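Local atomic coordinates of ATP-dependent DNA helicase uvsW (Enterobacteria phage T4, PDB entry 1RIF), a protein that couples ATP hydrolysis to unwinding of duplex DNA in the 3'-5' direction, driving branch migration of Holliday junctions and reorganising stalled replication forks during phage replication. Residues F29-D34 and I51-Y56; I162-T167 and V209-T214. The protein carries 1 engineered substitution. All blocks are in the same frame, centred on the assembly; numbering follows the deposited sequence.

Contact 1. Residues F29-D34 and I51-Y56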
loop_
_atom_site.group_PDB
_atom_site.type_symbol
_atom_site.label_atom_id
_atom_site.label_comp_id
_atom_site.label_asym_id
_atom_site.label_seq_id
_atom_site.Cartn_x
_atom_site.Cartn_y
_atom_site.Cartn_z
ATOM N N PHE A 29 8.257 0.205 18.194
ATOM C CA PHE A 29 7.371 0.558 17.092
ATOM C C PHE A 29 6.354 1.645 17.434
ATOM O O PHE A 29 5.167 1.506 17.164
ATOM C CB PHE A 29 6.651 -0.693 16.582
ATOM C CG PHE A 29 7.549 -1.638 15.840
ATOM C CD1 PHE A 29 7.927 -2.858 16.405
ATOM C CD2 PHE A 29 8.042 -1.297 14.575
ATOM C CE1 PHE A 29 8.787 -3.729 15.716
ATOM C CE2 PHE A 29 8.901 -2.157 13.879
ATOM C CZ PHE A 29 9.274 -3.373 14.447
ATOM N N SER A 30 6.830 2.731 18.026
ATOM C CA SER A 30 5.964 3.844 18.381
ATOM C C SER A 30 6.680 5.140 18.035
ATOM O O SER A 30 7.893 5.158 17.810
ATOM C CB SER A 30 5.656 3.846 19.878
ATOM O OG SER A 30 6.693 4.494 20.600
ATOM N N PHE A 31 5.920 6.224 17.980
ATOM C CA PHE A 31 6.490 7.521 17.695
ATOM C C PHE A 31 5.585 8.590 18.263
ATOM O O PHE A 31 4.408 8.358 18.528
ATOM C CB PHE A 31 6.713 7.714 16.186
ATOM C CG PHE A 31 5.457 7.667 15.358
ATOM C CD1 PHE A 31 4.695 8.814 15.162
ATOM C CD2 PHE A 31 5.043 6.472 14.764
ATOM C CE1 PHE A 31 3.534 8.772 14.383
ATOM C CE2 PHE A 31 3.889 6.418 13.989
ATOM C CZ PHE A 31 3.134 7.568 13.798
ATOM N N GLU A 32 6.158 9.761 18.466
ATOM C CA GLU A 32 5.448 10.895 19.016
ATOM C C GLU A 32 4.506 11.463 17.963
ATOM O O GLU A 32 4.923 11.732 16.840
ATOM C CB GLU A 32 6.475 11.943 19.405
ATOM C CG GLU A 32 6.075 12.880 20.496
ATOM C CD GLU A 32 7.181 13.873 20.790
ATOM O OE1 GLU A 32 7.289 14.881 20.051
ATOM O OE2 GLU A 32 7.949 13.625 21.747
ATOM N N ALA A 33 3.236 11.637 18.318
ATOM C CA ALA A 33 2.268 12.205 17.388
ATOM C C ALA A 33 2.475 13.722 17.321
ATOM O O ALA A 33 2.599 14.387 18.348
ATOM C CB ALA A 33 0.856 11.892 17.847
ATOM N N ASP A 34 2.517 14.272 16.116
ATOM C CA ASP A 34 2.709 15.705 15.961
ATOM C C ASP A 34 1.469 16.448 16.444
ATOM O O ASP A 34 0.363 16.197 15.978
ATOM C CB ASP A 34 2.989 16.040 14.490
ATOM C CG ASP A 34 3.241 17.523 14.261
ATOM O OD1 ASP A 34 4.151 18.085 14.912
ATOM O OD2 ASP A 34 2.530 18.129 13.420
ATOM N N ILE A 51 2.035 7.280 19.167
ATOM C CA ILE A 51 1.313 6.383 18.286
ATOM C C ILE A 51 2.020 5.040 18.325
ATOM O O ILE A 51 3.217 4.950 18.083
ATOM C CB ILE A 51 1.262 6.964 16.858
ATOM C CG1 ILE A 51 0.280 8.143 16.848
ATOM C CG2 ILE A 51 0.844 5.891 15.851
ATOM C CD1 ILE A 51 0.357 8.997 15.622
ATOM N N ARG A 52 1.264 4.007 18.672
ATOM C CA ARG A 52 1.775 2.643 18.785
ATOM C C ARG A 52 1.350 1.799 17.570
ATOM O O ARG A 52 0.169 1.489 17.398
ATOM C CB ARG A 52 1.235 2.001 20.082
ATOM C CG ARG A 52 2.110 2.118 21.350
ATOM C CD ARG A 52 2.576 3.522 21.628
ATOM N NE ARG A 52 2.949 3.781 23.024
ATOM C CZ ARG A 52 4.010 3.287 23.673
ATOM N NH1 ARG A 52 4.869 2.460 23.091
ATOM N NH2 ARG A 52 4.237 3.667 24.922
ATOM N N LEU A 53 2.304 1.437 16.720
ATOM C CA LEU A 53 1.979 0.614 15.555
ATOM C C LEU A 53 1.824 -0.857 15.977
ATOM O O LEU A 53 1.223 -1.652 15.268
ATOM C CB LEU A 53 3.055 0.774 14.464
ATOM C CG LEU A 53 3.107 2.187 13.865
ATOM C CD1 LEU A 53 4.249 2.336 12.878
ATOM C CD2 LEU A 53 1.781 2.465 13.179
ATOM N N LEU A 54 2.371 -1.208 17.137
ATOM C CA LEU A 54 2.250 -2.567 17.668
ATOM C C LEU A 54 1.181 -2.480 18.770
ATOM O O LEU A 54 1.443 -1.940 19.841
ATOM C CB LEU A 54 3.582 -3.019 18.279
ATOM C CG LEU A 54 3.871 -4.517 18.412
ATOM C CD1 LEU A 54 4.582 -4.755 19.726
ATOM C CD2 LEU A 54 2.587 -5.338 18.341
ATOM N N ASP A 55 -0.019 -2.990 18.511
ATOM C CA ASP A 55 -1.078 -2.916 19.507
ATOM C C ASP A 55 -0.950 -4.014 20.569
ATOM O O ASP A 55 -0.029 -4.831 20.532
ATOM C CB ASP A 55 -2.458 -2.980 18.826
ATOM C CG ASP A 55 -2.757 -4.341 18.204
ATOM O OD1 ASP A 55 -1.900 -5.241 18.286
ATOM O OD2 ASP A 55 -3.857 -4.515 17.632
ATOM N N TYR A 56 -1.863 -4.022 21.531
ATOM C CA TYR A 56 -1.817 -5.032 22.582
ATOM C C TYR A 56 -2.259 -6.396 22.072
ATOM O O TYR A 56 -2.130 -7.400 22.770
ATOM C CB TYR A 56 -2.676 -4.608 23.774
ATOM C CG TYR A 56 -2.065 -3.483 24.572
ATOM C CD1 TYR A 56 -2.548 -2.181 24.462
ATOM C CD2 TYR A 56 -0.994 -3.722 25.433
ATOM C CE1 TYR A 56 -1.982 -1.143 25.194
ATOM C CE2 TYR A 56 -0.420 -2.693 26.169
ATOM C CZ TYR A 56 -0.921 -1.406 26.045
ATOM O OH TYR A 56 -0.372 -0.390 26.784
HETATM O O HOH W 1 3.735 0.274 19.418
#
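Phe31 and Ile51 face each other as an antiparallel hydrogen-bonded pair, and each satisfies both polar backbone atoms of the other. Ile51 N gives a nearly straight bond of 2.7 Å to Phe31 O, while Phe31 N reaches Ile51 O at 3.0 Å, approaching in the carbonyl plane with a C=O...N angle of 149°. The oxygen of Ile51 also receives a CA-H contact from Ser30. Two residues along each segment from that pair, Phe29 O accepts Leu53 N at 2.9 Å and a proton from a water; that water in turn accepts from Leu54 N at 3.0 Å, so the chain can turn out of the strand with both amides bound.

Apolar side chains cover one face of this ladder. With CG between its backbone N and carbonyl carbon (chi1 62°), the Phe31 ring lies over Ile51, whose CB sits under the ring face 3.9 Å from the centroid. The branched Ile51 touches the ring at two points, CG2 against Phe31 CZ and CD1 against Phe31 CE1, and Ile51 CD1 also reaches Ala33 CB at 3.7 Å. On the other face the small Ser30 lets the arginine chain pass close by, Arg52 CD lying 3.6 Å from Ser30 CB. Ser30 OG bonds to Asp27 O and Arg50 NE, and Arg52 NH1 forms a salt bridge with Asp27.

Strands 30-32 and 50-52 form a two-stranded antiparallel sheet in the N-terminal part of the chain. Helix 19-28 leads into it and packs on Leu54, while helix 269-276 touches Phe29, Phe31 and Leu53.

Contact 2. Residues I162-T167 and V209-T214; sequences IIVPTT and VGTWQT
Ile163 carries CG1 beside its backbone N and CG2 anti to that nitrogen (chi1 -55°), which presents both branches to the Trp212 indole; the two side chains cross at about a right angle. Ile163 CG2 stands over the Trp212 five-membered ring, 3.6 Å from its centroid and only 10° off the normal, a CH-pi contact. Ile163 CD1 reaches on to the six-membered ring, 4.0 Å from Trp212 CZ2, so both branches of one buried side chain are used against a broad flat partner.

The strands beneath run parallel. Gly210 is gripped through both backbone polar atoms: its N bonds to Ile162 O at 3.0 Å, and its O accepts Val164 N at 2.7 Å, the donor tilted 16° from the carbonyl plane. With no side chain, Gly210 puts nothing on the face where Ile163 and the indole meet. The opposite face is apolar, Ile162 CB meeting Val209 CG2 at 4.1 Å, and it packs against helix 167-180, whose Met173 and Phe177 touch Ile162.

Beyond the strand ends, Thr211 puts its methyl against residues 162-167, Thr211 CG2 lying 3.3 Å from Thr166 C. A water takes Trp212 N and donates to Val164 O at 2.8 Å, joining the start of the helix to the departing chain. Thr211 and Thr166 occupy N-cap positions, and Thr166 OG1 bonds to Leu169 N.

Neighbouring parallel strands that each pass through a short loop into a helix are characteristic of parallel alpha/beta sheets, here the RecA-like core of a superfamily 2 helicase. The sequences Val164-Pro165-Thr166-Thr167 and Gly210-Thr211-Trp212-Gln213-Thr214 are consistent with helicase motifs Ia and Ib, which in relatives contact DNA.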
loop_
_atom_site.group_PDB
_atom_site.type_symbol
_atom_site.label_atom_id
_atom_site.label_comp_id
_atom_site.label_asym_id
_atom_site.label_seq_id
_atom_site.Cartn_x
_atom_site.Cartn_y
_atom_site.Cartn_z
ATOM N N ILE A 162 -7.354 2.111 -6.103
ATOM C CA ILE A 162 -6.358 3.119 -6.410
ATOM C C ILE A 162 -6.813 4.406 -5.740
ATOM O O ILE A 162 -7.910 4.885 -6.003
ATOM C CB ILE A 162 -6.237 3.318 -7.929
ATOM C CG1 ILE A 162 -5.994 1.962 -8.594
ATOM C CG2 ILE A 162 -5.074 4.272 -8.253
ATOM C CD1 ILE A 162 -5.973 2.027 -10.089
ATOM N N ILE A 163 -5.975 4.949 -4.861
ATOM C CA ILE A 163 -6.296 6.181 -4.133
ATOM C C ILE A 163 -5.512 7.359 -4.721
ATOM O O ILE A 163 -4.295 7.307 -4.829
ATOM C CB ILE A 163 -5.954 6.029 -2.611
ATOM C CG1 ILE A 163 -6.677 4.799 -2.036
ATOM C CG2 ILE A 163 -6.364 7.292 -1.834
ATOM C CD1 ILE A 163 -6.392 4.512 -0.551
ATOM N N VAL A 164 -6.212 8.414 -5.118
ATOM C CA VAL A 164 -5.545 9.581 -5.687
ATOM C C VAL A 164 -5.827 10.803 -4.816
ATOM O O VAL A 164 -6.794 10.816 -4.055
ATOM C CB VAL A 164 -5.993 9.851 -7.168
ATOM C CG1 VAL A 164 -5.608 8.669 -8.049
ATOM C CG2 VAL A 164 -7.488 10.138 -7.239
ATOM N N PRO A 165 -4.978 11.840 -4.909
ATOM C CA PRO A 165 -5.177 13.045 -4.097
ATOM C C PRO A 165 -6.444 13.879 -4.295
ATOM O O PRO A 165 -6.916 14.497 -3.338
ATOM C CB PRO A 165 -3.893 13.845 -4.335
ATOM C CG PRO A 165 -3.406 13.363 -5.654
ATOM C CD PRO A 165 -3.694 11.892 -5.630
ATOM N N THR A 166 -7.017 13.898 -5.499
ATOM C CA THR A 166 -8.224 14.704 -5.728
ATOM C C THR A 166 -9.238 14.052 -6.654
ATOM O O THR A 166 -8.924 13.105 -7.373
ATOM C CB THR A 166 -7.887 16.079 -6.347
ATOM O OG1 THR A 166 -7.415 15.893 -7.689
ATOM C CG2 THR A 166 -6.814 16.792 -5.538
ATOM N N THR A 167 -10.455 14.585 -6.646
ATOM C CA THR A 167 -11.519 14.066 -7.497
ATOM C C THR A 167 -11.176 14.233 -8.968
ATOM O O THR A 167 -11.497 13.378 -9.788
ATOM C CB THR A 167 -12.858 14.774 -7.223
ATOM O OG1 THR A 167 -13.398 14.325 -5.974
ATOM C CG2 THR A 167 -13.852 14.464 -8.327
ATOM N N VAL A 209 -11.454 3.589 -8.126
ATOM C CA VAL A 209 -10.609 4.756 -7.934
ATOM C C VAL A 209 -11.273 5.860 -7.119
ATOM O O VAL A 209 -12.399 6.272 -7.404
ATOM C CB VAL A 209 -10.182 5.345 -9.292
ATOM C CG1 VAL A 209 -9.246 6.533 -9.077
ATOM C CG2 VAL A 209 -9.505 4.258 -10.143
ATOM N N GLY A 210 -10.557 6.343 -6.112
ATOM C CA GLY A 210 -11.092 7.400 -5.277
ATOM C C GLY A 210 -10.035 8.164 -4.500
ATOM O O GLY A 210 -8.834 7.943 -4.654
ATOM N N THR A 211 -10.495 9.080 -3.662
ATOM C CA THR A 211 -9.605 9.893 -2.855
ATOM C C THR A 211 -9.687 9.379 -1.430
ATOM O O THR A 211 -10.576 8.595 -1.105
ATOM C CB THR A 211 -10.047 11.367 -2.874
ATOM O OG1 THR A 211 -11.357 11.471 -2.316
ATOM C CG2 THR A 211 -10.082 11.901 -4.295
ATOM N N TRP A 212 -8.762 9.817 -0.583
ATOM C CA TRP A 212 -8.745 9.408 0.818
ATOM C C TRP A 212 -10.013 9.769 1.576
ATOM O O TRP A 212 -10.516 8.977 2.375
ATOM C CB TRP A 212 -7.552 10.039 1.549
ATOM C CG TRP A 212 -6.291 9.239 1.429
ATOM C CD1 TRP A 212 -5.179 9.551 0.700
ATOM C CD2 TRP A 212 -6.019 7.982 2.064
ATOM N NE1 TRP A 212 -4.229 8.565 0.845
ATOM C CE2 TRP A 212 -4.719 7.592 1.678
ATOM C CE3 TRP A 212 -6.752 7.149 2.926
ATOM C CZ2 TRP A 212 -4.130 6.400 2.126
ATOM C CZ3 TRP A 212 -6.169 5.966 3.373
ATOM C CH2 TRP A 212 -4.867 5.604 2.971
ATOM N N GLN A 213 -10.533 10.969 1.333
ATOM C CA GLN A 213 -11.721 11.409 2.054
ATOM C C GLN A 213 -12.950 10.553 1.777
ATOM O O GLN A 213 -13.800 10.390 2.646
ATOM C CB GLN A 213 -12.015 12.887 1.771
ATOM C CG GLN A 213 -12.728 13.189 0.477
ATOM C CD GLN A 213 -13.314 14.588 0.483
ATOM O OE1 GLN A 213 -14.021 14.956 1.414
ATOM N NE2 GLN A 213 -13.022 15.374 -0.551
ATOM N N THR A 214 -13.046 10.004 0.572
ATOM C CA THR A 214 -14.172 9.145 0.234
ATOM C C THR A 214 -13.920 7.776 0.838
ATOM O O THR A 214 -14.753 7.234 1.558
ATOM C CB THR A 214 -14.315 8.976 -1.285
ATOM O OG1 THR A 214 -14.770 10.207 -1.856
ATOM C CG2 THR A 214 -15.306 7.862 -1.608
HETATM O O HOH W 2 -6.874 11.680 -1.370
HETATM O O HOH W 3 -9.919 15.020 -2.015
#

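How the contacts relate
Contact 1 is complete before contact 2 begins along the chain, and the two do not touch: their centres lie 26 Å apart and their nearest atoms about 13 Å. They share no sheet. The 29-34 and 51-56 pair belongs to a small two-stranded antiparallel sheet in the N-terminal region, whereas 162-167 and 209-214 join adjacent strands of the seven-stranded parallel sheet in the helicase ATP-binding region. Helix 269-276, which precedes strand 278-280 at one edge of that sheet, packs on contact 1 and thus connects the two regions. The chain therefore combines an N-terminal UvsW family region with the first motor domain; the remainder of the helicase is absent from this construct.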